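Local coordinates for protein oligopeptide ABC transporter OppAIV (Borrelia burgdorferi B31, PDB 4GL8) that probably captures oligopeptides outside the cytoplasmic membrane and hands them to an ABC transporter for uptake, and here holds a bound peptide, at residues Ala45-Asn49 and Gln180-Val185; Phe61-Leu65 and Gly77-Trp82; Thr71-Arg75 and Phe173-Leu177; Thr108-Arg113 and Ala156-Leu162. All coordinates share one frame; numbering follows the deposited sequence. Where two conformers were deposited one is given.

Interaction 1 (Ala45-Asn49 and Gln180-Val185); sequences AQLIN and QTFIPV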
loop_
_atom_site.group_PDB
_atom_site.type_symbol
_atom_site.label_atom_id
_atom_site.label_comp_id
_atom_site.label_asym_id
_atom_site.label_seq_id
_atom_site.Cartn_x
_atom_site.Cartn_y
_atom_site.Cartn_z
ATOM N N ALA A 45 6.752 -11.632 -2.467
ATOM C CA ALA A 45 6.187 -10.490 -3.189
ATOM C C ALA A 45 4.790 -10.750 -3.719
ATOM O O ALA A 45 4.020 -9.792 -3.945
ATOM C CB ALA A 45 7.115 -10.058 -4.346
ATOM N N GLN A 46 4.454 -12.015 -3.921
ATOM C CA GLN A 46 3.164 -12.362 -4.522
ATOM C C GLN A 46 2.103 -12.516 -3.447
ATOM O O GLN A 46 0.932 -12.675 -3.773
ATOM C CB GLN A 46 3.287 -13.615 -5.388
ATOM C CG GLN A 46 4.237 -13.401 -6.556
ATOM C CD GLN A 46 4.213 -14.530 -7.574
ATOM O OE1 GLN A 46 3.944 -15.684 -7.243
ATOM N NE2 GLN A 46 4.464 -14.180 -8.841
ATOM N N LEU A 47 2.518 -12.462 -2.175
ATOM C CA LEU A 47 1.584 -12.539 -1.052
ATOM C C LEU A 47 1.543 -11.235 -0.255
ATOM O O LEU A 47 0.652 -11.047 0.526
ATOM C CB LEU A 47 1.960 -13.687 -0.104
ATOM C CG LEU A 47 2.103 -15.092 -0.697
ATOM C CD1 LEU A 47 2.560 -16.098 0.354
ATOM C CD2 LEU A 47 0.804 -15.592 -1.325
ATOM N N ILE A 48 2.516 -10.355 -0.412
ATOM C CA ILE A 48 2.553 -9.102 0.376
ATOM C C ILE A 48 1.425 -8.187 -0.036
ATOM O O ILE A 48 1.247 -7.949 -1.221
ATOM C CB ILE A 48 3.889 -8.344 0.161
ATOM C CG1 ILE A 48 5.017 -9.049 0.897
ATOM C CG2 ILE A 48 3.810 -6.915 0.675
ATOM C CD1 ILE A 48 6.370 -8.749 0.307
ATOM N N ASN A 49 0.696 -7.642 0.931
ATOM C CA ASN A 49 -0.342 -6.663 0.627
ATOM C C ASN A 49 -0.227 -5.418 1.470
ATOM O O ASN A 49 -1.191 -4.668 1.596
ATOM C CB ASN A 49 -1.729 -7.274 0.797
ATOM C CG ASN A 49 -1.952 -7.849 2.188
ATOM O OD1 ASN A 49 -1.262 -7.485 3.161
ATOM N ND2 ASN A 49 -2.910 -8.787 2.285
ATOM N N GLN A 180 4.651 -4.842 -6.076
ATOM C CA GLN A 180 5.250 -6.131 -5.749
ATOM C C GLN A 180 4.517 -7.312 -6.324
ATOM O O GLN A 180 5.143 -8.254 -6.694
ATOM C CB GLN A 180 5.443 -6.289 -4.237
ATOM C CG GLN A 180 4.181 -6.562 -3.418
ATOM C CD GLN A 180 3.414 -5.316 -3.002
ATOM O OE1 GLN A 180 3.830 -4.179 -3.237
ATOM N NE2 GLN A 180 2.293 -5.536 -2.361
ATOM N N THR A 181 3.199 -7.249 -6.410
ATOM C CA THR A 181 2.385 -8.294 -7.041
ATOM C C THR A 181 2.864 -8.632 -8.455
ATOM O O THR A 181 2.732 -9.801 -8.910
ATOM C CB THR A 181 0.921 -7.805 -7.144
ATOM O OG1 THR A 181 0.443 -7.496 -5.839
ATOM C CG2 THR A 181 0.041 -8.835 -7.703
ATOM N N PHE A 182 3.415 -7.628 -9.140
ATOM C CA PHE A 182 3.924 -7.792 -10.483
ATOM C C PHE A 182 5.416 -8.125 -10.564
ATOM O O PHE A 182 5.945 -8.362 -11.652
ATOM C CB PHE A 182 3.662 -6.539 -11.309
ATOM C CG PHE A 182 2.239 -6.355 -11.726
ATOM C CD1 PHE A 182 1.784 -6.868 -12.925
ATOM C CD2 PHE A 182 1.390 -5.603 -10.974
ATOM C CE1 PHE A 182 0.508 -6.637 -13.356
ATOM C CE2 PHE A 182 0.091 -5.390 -11.370
ATOM C CZ PHE A 182 -0.360 -5.902 -12.572
ATOM N N ILE A 183 6.095 -8.184 -9.432
ATOM C CA ILE A 183 7.539 -8.418 -9.438
ATOM C C ILE A 183 7.793 -9.913 -9.580
ATOM O O ILE A 183 7.223 -10.695 -8.839
ATOM C CB ILE A 183 8.224 -7.836 -8.176
ATOM C CG1 ILE A 183 8.015 -6.325 -8.161
ATOM C CG2 ILE A 183 9.706 -8.174 -8.176
ATOM C CD1 ILE A 183 8.550 -5.608 -6.939
ATOM N N PRO A 184 8.626 -10.311 -10.552
ATOM C CA PRO A 184 8.883 -11.736 -10.742
ATOM C C PRO A 184 9.634 -12.359 -9.567
ATOM O O PRO A 184 10.483 -11.684 -8.939
ATOM C CB PRO A 184 9.752 -11.781 -12.015
ATOM C CG PRO A 184 9.445 -10.472 -12.717
ATOM C CD PRO A 184 9.292 -9.504 -11.590
ATOM N N VAL A 185 9.331 -13.638 -9.307
ATOM C CA VAL A 185 9.963 -14.389 -8.221
ATOM C C VAL A 185 10.637 -15.636 -8.784
ATOM O O VAL A 185 10.268 -16.083 -9.858
ATOM C CB VAL A 185 8.945 -14.778 -7.129
ATOM C CG1 VAL A 185 8.476 -13.543 -6.393
ATOM C CG2 VAL A 185 7.762 -15.520 -7.725
HETATM O O HOH W 1 1.254 -9.248 -3.836
HETATM O O HOH W 2 4.712 -11.398 -9.627
#

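Interaction 2 (Phe61-Leu65 and Gly77-Trp82); sequences FLGIL and GLAKSW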
loop_
_atom_site.group_PDB
_atom_site.type_symbol
_atom_site.label_atom_id
_atom_site.label_comp_id
_atom_site.label_asym_id
_atom_site.label_seq_id
_atom_site.Cartn_x
_atom_site.Cartn_y
_atom_site.Cartn_z
ATOM N N PHE A 61 14.036 -7.383 -4.801
ATOM C CA PHE A 61 13.499 -7.893 -6.060
ATOM C C PHE A 61 13.245 -6.749 -7.028
ATOM O O PHE A 61 12.472 -5.830 -6.753
ATOM C CB PHE A 61 12.225 -8.725 -5.820
ATOM C CG PHE A 61 12.478 -9.971 -5.020
ATOM C CD1 PHE A 61 12.482 -9.930 -3.631
ATOM C CD2 PHE A 61 12.798 -11.153 -5.647
ATOM C CE1 PHE A 61 12.784 -11.069 -2.896
ATOM C CE2 PHE A 61 13.089 -12.288 -4.919
ATOM C CZ PHE A 61 13.095 -12.248 -3.536
ATOM N N LEU A 62 13.922 -6.845 -8.166
ATOM C CA LEU A 62 13.773 -5.936 -9.286
ATOM C C LEU A 62 12.535 -6.301 -10.103
ATOM O O LEU A 62 12.361 -7.450 -10.487
ATOM C CB LEU A 62 15.012 -6.056 -10.150
ATOM C CG LEU A 62 15.344 -4.925 -11.095
ATOM C CD1 LEU A 62 15.489 -3.609 -10.320
ATOM C CD2 LEU A 62 16.638 -5.303 -11.829
ATOM N N GLY A 63 11.651 -5.337 -10.297
ATOM C CA GLY A 63 10.519 -5.491 -11.173
ATOM C C GLY A 63 10.893 -5.369 -12.642
ATOM O O GLY A 63 12.024 -5.044 -12.982
ATOM N N ILE A 64 9.923 -5.620 -13.523
ATOM C CA ILE A 64 10.160 -5.451 -14.952
ATOM C C ILE A 64 10.537 -3.972 -15.143
ATOM O O ILE A 64 11.455 -3.632 -15.908
ATOM C CB ILE A 64 8.946 -5.902 -15.802
ATOM C CG1 ILE A 64 8.743 -7.424 -15.673
ATOM C CG2 ILE A 64 9.172 -5.571 -17.264
ATOM C CD1 ILE A 64 7.377 -7.920 -16.118
ATOM N N LEU A 65 9.830 -3.116 -14.429
ATOM C CA LEU A 65 10.214 -1.761 -14.258
ATOM C C LEU A 65 10.523 -1.653 -12.778
ATOM O O LEU A 65 10.048 -2.457 -11.987
ATOM C CB LEU A 65 9.104 -0.803 -14.630
ATOM C CG LEU A 65 8.539 -0.834 -16.039
ATOM C CD1 LEU A 65 7.942 0.519 -16.351
ATOM C CD2 LEU A 65 9.577 -1.174 -17.078
ATOM N N GLY A 77 13.922 -1.491 -15.261
ATOM C CA GLY A 77 14.329 -2.456 -14.252
ATOM C C GLY A 77 14.886 -3.669 -14.966
ATOM O O GLY A 77 15.898 -3.566 -15.646
ATOM N N LEU A 78 14.213 -4.814 -14.868
ATOM C CA LEU A 78 14.694 -6.000 -15.601
ATOM C C LEU A 78 14.713 -5.714 -17.101
ATOM O O LEU A 78 15.656 -6.076 -17.795
ATOM C CB LEU A 78 13.847 -7.233 -15.283
ATOM C CG LEU A 78 13.868 -7.757 -13.850
ATOM C CD1 LEU A 78 12.723 -8.725 -13.626
ATOM C CD2 LEU A 78 15.184 -8.459 -13.602
ATOM N N ALA A 79 13.687 -5.001 -17.552
ATOM C CA ALA A 79 13.574 -4.494 -18.914
ATOM C C ALA A 79 14.329 -3.182 -19.072
ATOM O O ALA A 79 14.090 -2.229 -18.321
ATOM C CB ALA A 79 12.109 -4.251 -19.255
ATOM N N LYS A 80 15.231 -3.143 -20.051
ATOM C CA LYS A 80 15.916 -1.916 -20.428
ATOM C C LYS A 80 15.079 -1.013 -21.341
ATOM O O LYS A 80 15.327 0.170 -21.390
ATOM C CB LYS A 80 17.265 -2.198 -21.074
ATOM C CG LYS A 80 17.190 -2.870 -22.420
ATOM C CD LYS A 80 18.575 -3.283 -22.902
ATOM C CE LYS A 80 18.450 -3.960 -24.262
ATOM N NZ LYS A 80 19.787 -4.298 -24.832
ATOM N N SER A 81 14.087 -1.570 -22.035
ATOM C CA SER A 81 13.183 -0.784 -22.854
ATOM C C SER A 81 11.950 -1.607 -23.218
ATOM O O SER A 81 11.869 -2.815 -22.958
ATOM C CB SER A 81 13.888 -0.327 -24.137
ATOM O OG SER A 81 14.331 -1.454 -24.872
ATOM N N TRP A 82 10.990 -0.939 -23.831
ATOM C CA TRP A 82 9.737 -1.584 -24.125
ATOM C C TRP A 82 9.092 -0.889 -25.295
ATOM O O TRP A 82 9.382 0.271 -25.559
ATOM C CB TRP A 82 8.810 -1.557 -22.887
ATOM C CG TRP A 82 8.674 -0.191 -22.272
ATOM C CD1 TRP A 82 7.755 0.744 -22.588
ATOM C CD2 TRP A 82 9.516 0.398 -21.274
ATOM N NE1 TRP A 82 7.958 1.871 -21.864
ATOM C CE2 TRP A 82 9.030 1.689 -21.038
ATOM C CE3 TRP A 82 10.640 -0.043 -20.563
ATOM C CZ2 TRP A 82 9.614 2.562 -20.104
ATOM C CZ3 TRP A 82 11.234 0.830 -19.633
ATOM C CH2 TRP A 82 10.710 2.110 -19.412
#

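Interaction 3 (Thr71-Arg75 and Phe173-Leu177); sequences TGGYR and FLDML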
loop_
_atom_site.group_PDB
_atom_site.type_symbol
_atom_site.label_atom_id
_atom_site.label_comp_id
_atom_site.label_asym_id
_atom_site.label_seq_id
_atom_site.Cartn_x
_atom_site.Cartn_y
_atom_site.Cartn_z
ATOM N N THR A 71 11.381 10.600 -8.397
ATOM C CA THR A 71 10.046 11.151 -8.689
ATOM C C THR A 71 8.927 10.358 -8.060
ATOM O O THR A 71 7.822 10.837 -7.935
ATOM C CB THR A 71 9.766 11.161 -10.186
ATOM O OG1 THR A 71 9.736 9.807 -10.668
ATOM C CG2 THR A 71 10.849 11.938 -10.923
ATOM N N GLY A 72 9.204 9.132 -7.675
ATOM C CA GLY A 72 8.148 8.237 -7.239
ATOM C C GLY A 72 7.459 7.573 -8.413
ATOM O O GLY A 72 6.512 6.808 -8.203
ATOM N N GLY A 73 7.947 7.830 -9.635
ATOM C CA GLY A 73 7.443 7.138 -10.831
ATOM C C GLY A 73 8.153 5.788 -11.041
ATOM O O GLY A 73 8.544 5.142 -10.078
ATOM N N TYR A 74 8.341 5.404 -12.307
ATOM C CA TYR A 74 9.009 4.154 -12.702
ATOM C C TYR A 74 10.209 4.431 -13.599
ATOM O O TYR A 74 10.366 5.519 -14.113
ATOM C CB TYR A 74 8.033 3.254 -13.475
ATOM C CG TYR A 74 7.525 3.895 -14.736
ATOM C CD1 TYR A 74 8.259 3.838 -15.903
ATOM C CD2 TYR A 74 6.344 4.627 -14.741
ATOM C CE1 TYR A 74 7.815 4.451 -17.059
ATOM C CE2 TYR A 74 5.892 5.270 -15.894
ATOM C CZ TYR A 74 6.632 5.157 -17.052
ATOM O OH TYR A 74 6.208 5.771 -18.214
ATOM N N ARG A 75 11.035 3.417 -13.810
ATOM C CA ARG A 75 12.198 3.513 -14.705
ATOM C C ARG A 75 12.628 2.085 -15.052
ATOM O O ARG A 75 12.074 1.121 -14.479
ATOM C CB ARG A 75 13.348 4.307 -14.043
ATOM C CG ARG A 75 13.954 3.614 -12.819
ATOM C CD ARG A 75 15.200 4.332 -12.325
ATOM N NE ARG A 75 15.766 3.644 -11.178
ATOM C CZ ARG A 75 16.682 4.138 -10.351
ATOM N NH1 ARG A 75 17.148 5.362 -10.491
ATOM N NH2 ARG A 75 17.100 3.394 -9.339
ATOM N N PHE A 173 -0.530 1.326 -16.628
ATOM C CA PHE A 173 0.063 -0.037 -16.543
ATOM C C PHE A 173 1.584 -0.064 -16.233
ATOM O O PHE A 173 2.056 -0.800 -15.349
ATOM C CB PHE A 173 -0.199 -0.807 -17.826
ATOM C CG PHE A 173 0.386 -2.183 -17.828
ATOM C CD1 PHE A 173 -0.016 -3.116 -16.886
ATOM C CD2 PHE A 173 1.348 -2.543 -18.761
ATOM C CE1 PHE A 173 0.520 -4.388 -16.877
ATOM C CE2 PHE A 173 1.891 -3.816 -18.756
ATOM C CZ PHE A 173 1.460 -4.741 -17.809
ATOM N N LEU A 174 2.373 0.712 -16.950
ATOM C CA LEU A 174 3.809 0.720 -16.667
ATOM C C LEU A 174 4.111 1.013 -15.178
ATOM O O LEU A 174 4.941 0.355 -14.552
ATOM C CB LEU A 174 4.561 1.704 -17.588
ATOM C CG LEU A 174 4.465 1.441 -19.098
ATOM C CD1 LEU A 174 4.991 2.592 -19.951
ATOM C CD2 LEU A 174 5.222 0.162 -19.445
ATOM N N ASP A 175 3.427 1.983 -14.599
ATOM C CA ASP A 175 3.725 2.371 -13.227
ATOM C C ASP A 175 3.317 1.244 -12.253
ATOM O O ASP A 175 3.919 1.039 -11.211
ATOM C CB ASP A 175 3.017 3.683 -12.904
ATOM C CG ASP A 175 3.491 4.267 -11.627
ATOM O OD1 ASP A 175 4.684 4.611 -11.544
ATOM O OD2 ASP A 175 2.683 4.353 -10.696
ATOM N N MET A 176 2.331 0.484 -12.689
ATOM C CA MET A 176 1.765 -0.664 -12.009
ATOM C C MET A 176 2.767 -1.820 -11.880
ATOM O O MET A 176 2.745 -2.576 -10.900
ATOM C CB MET A 176 0.557 -1.068 -12.863
ATOM C CG MET A 176 -0.426 -2.032 -12.318
ATOM S SD MET A 176 -1.928 -1.867 -13.339
ATOM C CE MET A 176 -3.014 -2.541 -12.103
ATOM N N LEU A 177 3.655 -1.962 -12.861
ATOM C CA LEU A 177 4.647 -3.017 -12.857
ATOM C C LEU A 177 5.663 -2.943 -11.720
ATOM O O LEU A 177 6.388 -3.933 -11.470
ATOM C CB LEU A 177 5.369 -3.104 -14.196
ATOM C CG LEU A 177 4.560 -3.624 -15.360
ATOM C CD1 LEU A 177 5.343 -3.437 -16.673
ATOM C CD2 LEU A 177 4.180 -5.092 -15.154
HETATM O O HOH W 3 3.885 6.141 -8.732
#

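Interaction 4 (Thr108-Arg113 and Ala156-Leu162); sequences TAEGIR and ALDEKTL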
loop_
_atom_site.group_PDB
_atom_site.type_symbol
_atom_site.label_atom_id
_atom_site.label_comp_id
_atom_site.label_asym_id
_atom_site.label_seq_id
_atom_site.Cartn_x
_atom_site.Cartn_y
_atom_site.Cartn_z
ATOM N N THR A 108 15.164 -15.429 -17.391
ATOM C CA THR A 108 14.694 -15.453 -18.757
ATOM C C THR A 108 13.215 -15.030 -18.760
ATOM O O THR A 108 12.531 -15.065 -17.720
ATOM C CB THR A 108 14.721 -16.880 -19.305
ATOM O OG1 THR A 108 13.853 -17.679 -18.496
ATOM C CG2 THR A 108 16.147 -17.490 -19.299
ATOM N N ALA A 109 12.704 -14.678 -19.939
ATOM C CA ALA A 109 11.294 -14.296 -20.070
ATOM C C ALA A 109 10.357 -15.470 -19.729
ATOM O O ALA A 109 9.257 -15.253 -19.245
ATOM C CB ALA A 109 11.016 -13.785 -21.469
ATOM N N GLU A 110 10.797 -16.698 -19.988
ATOM C CA GLU A 110 10.044 -17.890 -19.569
ATOM C C GLU A 110 10.008 -18.040 -18.038
ATOM O O GLU A 110 8.985 -18.394 -17.465
ATOM C CB GLU A 110 10.612 -19.155 -20.250
ATOM C CG GLU A 110 9.891 -20.461 -19.910
ATOM C CD GLU A 110 8.466 -20.510 -20.443
ATOM O OE1 GLU A 110 8.172 -20.000 -21.547
ATOM O OE2 GLU A 110 7.608 -21.083 -19.761
ATOM N N GLY A 111 11.109 -17.763 -17.364
ATOM C CA GLY A 111 11.072 -17.719 -15.895
ATOM C C GLY A 111 10.102 -16.681 -15.321
ATOM O O GLY A 111 9.414 -16.894 -14.309
ATOM N N ILE A 112 10.001 -15.552 -15.985
ATOM C CA ILE A 112 9.101 -14.532 -15.514
ATOM C C ILE A 112 7.657 -14.957 -15.777
ATOM O O ILE A 112 6.751 -14.793 -14.946
ATOM C CB ILE A 112 9.430 -13.196 -16.171
ATOM C CG1 ILE A 112 10.801 -12.732 -15.714
ATOM C CG2 ILE A 112 8.377 -12.149 -15.824
ATOM C CD1 ILE A 112 11.290 -11.525 -16.486
ATOM N N ARG A 113 7.447 -15.545 -16.930
ATOM C CA ARG A 113 6.154 -16.064 -17.260
ATOM C C ARG A 113 5.665 -17.126 -16.254
ATOM O O ARG A 113 4.518 -17.112 -15.837
ATOM C CB ARG A 113 6.227 -16.636 -18.654
ATOM C CG ARG A 113 4.899 -17.150 -19.129
ATOM C CD ARG A 113 4.983 -17.766 -20.493
ATOM N NE ARG A 113 3.869 -18.671 -20.506
ATOM C CZ ARG A 113 3.921 -19.963 -20.224
ATOM N NH1 ARG A 113 5.057 -20.613 -20.008
ATOM N NH2 ARG A 113 2.791 -20.601 -20.214
ATOM N N ALA A 156 6.601 -15.512 -23.562
ATOM C CA ALA A 156 8.041 -15.453 -23.687
ATOM C C ALA A 156 8.351 -15.568 -25.169
ATOM O O ALA A 156 8.318 -16.649 -25.712
ATOM C CB ALA A 156 8.671 -16.606 -22.922
ATOM N N LEU A 157 8.589 -14.439 -25.831
ATOM C CA LEU A 157 8.822 -14.425 -27.269
ATOM C C LEU A 157 10.205 -15.005 -27.620
ATOM O O LEU A 157 10.392 -15.594 -28.657
ATOM C CB LEU A 157 8.662 -13.003 -27.811
ATOM C CG LEU A 157 7.284 -12.318 -27.637
ATOM C CD1 LEU A 157 7.232 -10.986 -28.400
ATOM C CD2 LEU A 157 6.098 -13.199 -28.026
ATOM N N ASP A 158 11.160 -14.805 -26.728
ATOM C CA ASP A 158 12.448 -15.488 -26.720
ATOM C C ASP A 158 13.000 -15.291 -25.309
ATOM O O ASP A 158 12.262 -14.834 -24.419
ATOM C CB ASP A 158 13.383 -14.935 -27.794
ATOM C CG ASP A 158 13.626 -13.438 -27.673
ATOM O OD1 ASP A 158 13.784 -12.888 -26.569
ATOM O OD2 ASP A 158 13.697 -12.796 -28.712
ATOM N N GLU A 159 14.270 -15.594 -25.095
ATOM C CA GLU A 159 14.851 -15.529 -23.747
ATOM C C GLU A 159 14.844 -14.153 -23.148
ATOM O O GLU A 159 14.694 -14.015 -21.952
ATOM C CB GLU A 159 16.298 -15.978 -23.735
ATOM C CG GLU A 159 16.472 -17.468 -23.717
ATOM C CD GLU A 159 17.763 -17.867 -23.019
ATOM O OE1 GLU A 159 18.637 -16.985 -22.744
ATOM O OE2 GLU A 159 17.884 -19.075 -22.735
ATOM N N LYS A 160 15.073 -13.141 -23.975
ATOM C CA LYS A 160 15.176 -11.766 -23.484
ATOM C C LYS A 160 13.962 -10.931 -23.876
ATOM O O LYS A 160 14.067 -9.710 -23.947
ATOM C CB LYS A 160 16.418 -11.089 -24.046
ATOM C CG LYS A 160 17.744 -11.819 -23.842
ATOM C CD LYS A 160 18.871 -10.836 -24.144
ATOM C CE LYS A 160 20.079 -11.469 -24.789
ATOM N NZ LYS A 160 21.001 -11.923 -23.709
ATOM N N THR A 161 12.825 -11.560 -24.164
ATOM C CA THR A 161 11.675 -10.796 -24.632
ATOM C C THR A 161 10.359 -11.282 -24.050
ATOM O O THR A 161 9.939 -12.427 -24.254
ATOM C CB THR A 161 11.609 -10.766 -26.165
ATOM O OG1 THR A 161 12.921 -10.517 -26.702
ATOM C CG2 THR A 161 10.694 -9.667 -26.623
ATOM N N LEU A 162 9.690 -10.390 -23.327
ATOM C CA LEU A 162 8.437 -10.751 -22.632
ATOM C C LEU A 162 7.311 -9.903 -23.174
ATOM O O LEU A 162 7.427 -8.687 -23.242
ATOM C CB LEU A 162 8.569 -10.550 -21.134
ATOM C CG LEU A 162 7.331 -10.996 -20.341
ATOM C CD1 LEU A 162 7.358 -12.498 -20.133
ATOM C CD2 LEU A 162 7.233 -10.289 -19.018
HETATM O O HOH W 4 12.494 -17.441 -22.176
#

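Interaction 1 (Ala45-Asn49 and Gln180-Val185)
The backbones of Ala45-Asn49, a loop without regular structure, and Gln180-Val185, which begins as a 3-10 turn closed by Ile183 N on Gln180 O, come closest at Gln46 and Thr181, whose CA atoms lie 4.8 Å apart. The two segments are joined by one side-chain bond and two bridging waters. Gln180 supplies the direct bond: its NE2 donates to Ile48 O at 2.9 Å, with an N-H...O angle of 158°. The acceptor lies almost in the Gln180 amide plane, whereas NE2 sits well above the Ile48 carbonyl plane. The Gln180 chain reaches it by folding at chi2 (-86°), which lays CG against Ala45 O and brings the amide against Ile48 CG2. One water donates to both Ala45 O and Ile48 O and accepts from Thr181 OG1, 2.8 Å away. The second water donates to Thr181 O and Ile183 O and accepts from Gln46 NE2. Beside it, Val185 CG2 packs 3.7 Å from Gln46 CD, and Ala45 CB rests near Val185 CG1. Outside partners complete the Gln46 amide: Arg118 donates to OE1, and Ser115 O receives NE2. Gln180 OE1 is hydrogen-bonded to Ser54 OG.

The contact borders the peptide site of this solute-binding protein: Asn49 makes backbone hydrogen bonds to the bound peptide, and Gln180 packs on a modified side chain of it. With both ends of its amide bonded, Gln180 is fixed in rotation, and Ile48 O, gripped by amide and water together, is satisfied in a fully buried setting just before the peptide-binding residue.

Interaction 2 (Phe61-Leu65 and Gly77-Trp82)
Leu78 N donates to Gly63 O at 2.9 Å, nearly straight at 170° and in the carbonyl plane, and this bond ties the loop leading into edge strand 65-67 to its antiparallel neighbour 74-84 in a five-stranded sheet. Ile64 O next takes Ala79 N at 3.1 Å on a lone pair, with a weak, more bent bond from Gly77 N. The chains approach closely at Gly77, whose CA lies 3.7 Å from Gly63 O.

Side chains flank these bonds. Leu62 and Leu78 slide past one another in opposite directions, with Leu62 CD2 3.9 Å from Leu78 CD2. The other branch of Leu78, CD1, lies against Leu62 O. Ile64 CG2 meets Ala79 CB at 3.8 Å. Further along, after the strand has turned a corner at Lys80, the indole of Trp82 comes back to Leu65, and the two side chains cross at about a right angle.

A second layer holds this shell in place. Arg96 bonds Gly77 O through its side-chain NE, and its backbone is hydrogen-bonded to that of Leu78; Ser206 OG bonds Leu62 N. Phe93 of strand 90-95 packs on both Ile64 and Ala79, and Leu174 of helix 173-176 touches Leu65 and Trp82. On the six-membered part of the indole, Leu65 CD2 lies 3.6 Å from Trp82 CZ3, with Leu65 CD1 over one ring face.

Interaction 3 (Thr71-Arg75 and Phe173-Leu177)
The turn entering strand 74-84 of the five-stranded antiparallel sheet meets the short helix 173-176 here. Thr71 OG1 accepts from Gly73 N at 2.9 Å in an ST turn, which shapes the backbone just ahead of Tyr74. Tyr74 carries the packing: its side chain sets out from the backbone toward the helix, and with CG lodged between its backbone N and carbonyl carbon (chi1 61°) the ring meets Leu174 and Asp175. Leu174 CB lies over one face in a CH-pi contact, 4.2 Å from the Tyr74 ring centroid and 13° off the normal, and Leu174 CD1 extends to the hydroxyl, 3.8 Å from Tyr74 OH.

Asp175 approaches the same ring at its edge. Its OD1 lies in the ring plane, 3.6 Å from Tyr74 CD2, and the carboxylate is turned 57° from the ring. A water bridges the two segments, donating to Gly72 O and, at 2.9 Å, to Asp175 OD2. Beyond the segments, Arg519 forms a salt bridge with OD1 and Ala432 N bonds OD2.

Both carboxylate oxygens of Asp175 thus have polar partners that fix its rotation, and the arginine probably stabilises its negative charge, while the slightly positive ring edge of Tyr74 would suit the oxygen beside it.

Interaction 4 (Thr108-Arg113 and Ala156-Leu162)
Thr108 touches Glu159 in two ways: its CA approaches Glu159 O in a CA-H...O contact of 3.5 Å, and its methyl CG2 lies against the carboxylate carbon, obliquely across the Glu159 side chain. Thr108 is also the N-cap of helix 109-119, and its OG1 accepts from Gly111 N at 3.0 Å in a capping bond. Ala109 follows with the direct bond between segments: its N donates to Glu159 O at 2.9 Å, from above the carbonyl plane and with an angle of 157°. Its CB is lodged among Asp158 O, Thr161 O, Ala156 CB and Leu162 CB, 3.3 Å from Thr161 O, so the first turn of the helix sits on the hairpin that joins strands 154-158 and 161-165. Strand 154-158 is an outermost strand of the five-stranded antiparallel sheet and pairs with 161-165; a type I turn from Asp158 to Thr161 links them. Glu110 N reaches Asp158 O through a water, weakly on the Asp158 side, while Glu110 OE1 approaches Ala156 CB. Ile112 faces the sheet, and with CG2 anti to N it meets Leu162 CD2 at 3.9 Å. Leu162 CD1, on the other branch, lies 3.5 Å from Ala109 O. Arg113 is extended from CG to NE, and Arg113 CD comes within 4.1 Å of Ala156 N; its guanidinium takes Glu110 OE2 at an edge in a salt bridge and pairs through NH2 with Glu149.

In the fold
From the N terminus, the chain passes 45-49 and helix 51-57 before interaction 2 closes the first and shortest loop, from 61-65 to 77-82. Interaction 3 starts within that loop, at 71-75, and ends at 173-177, so the two cross; both use strand 74-84 and touch through Leu65 and Tyr74. Interaction 4 opens after interaction 2 has closed and lies wholly within the span of interaction 3, joining helix 109-119 to the far end of the same sheet. Interaction 1 encloses all three. Its Ile183 and Pro184 pack on interaction 2, Pro184 also on Ile112 of interaction 4, and Phe182 on interaction 3, connecting the sheet region to the peptide site.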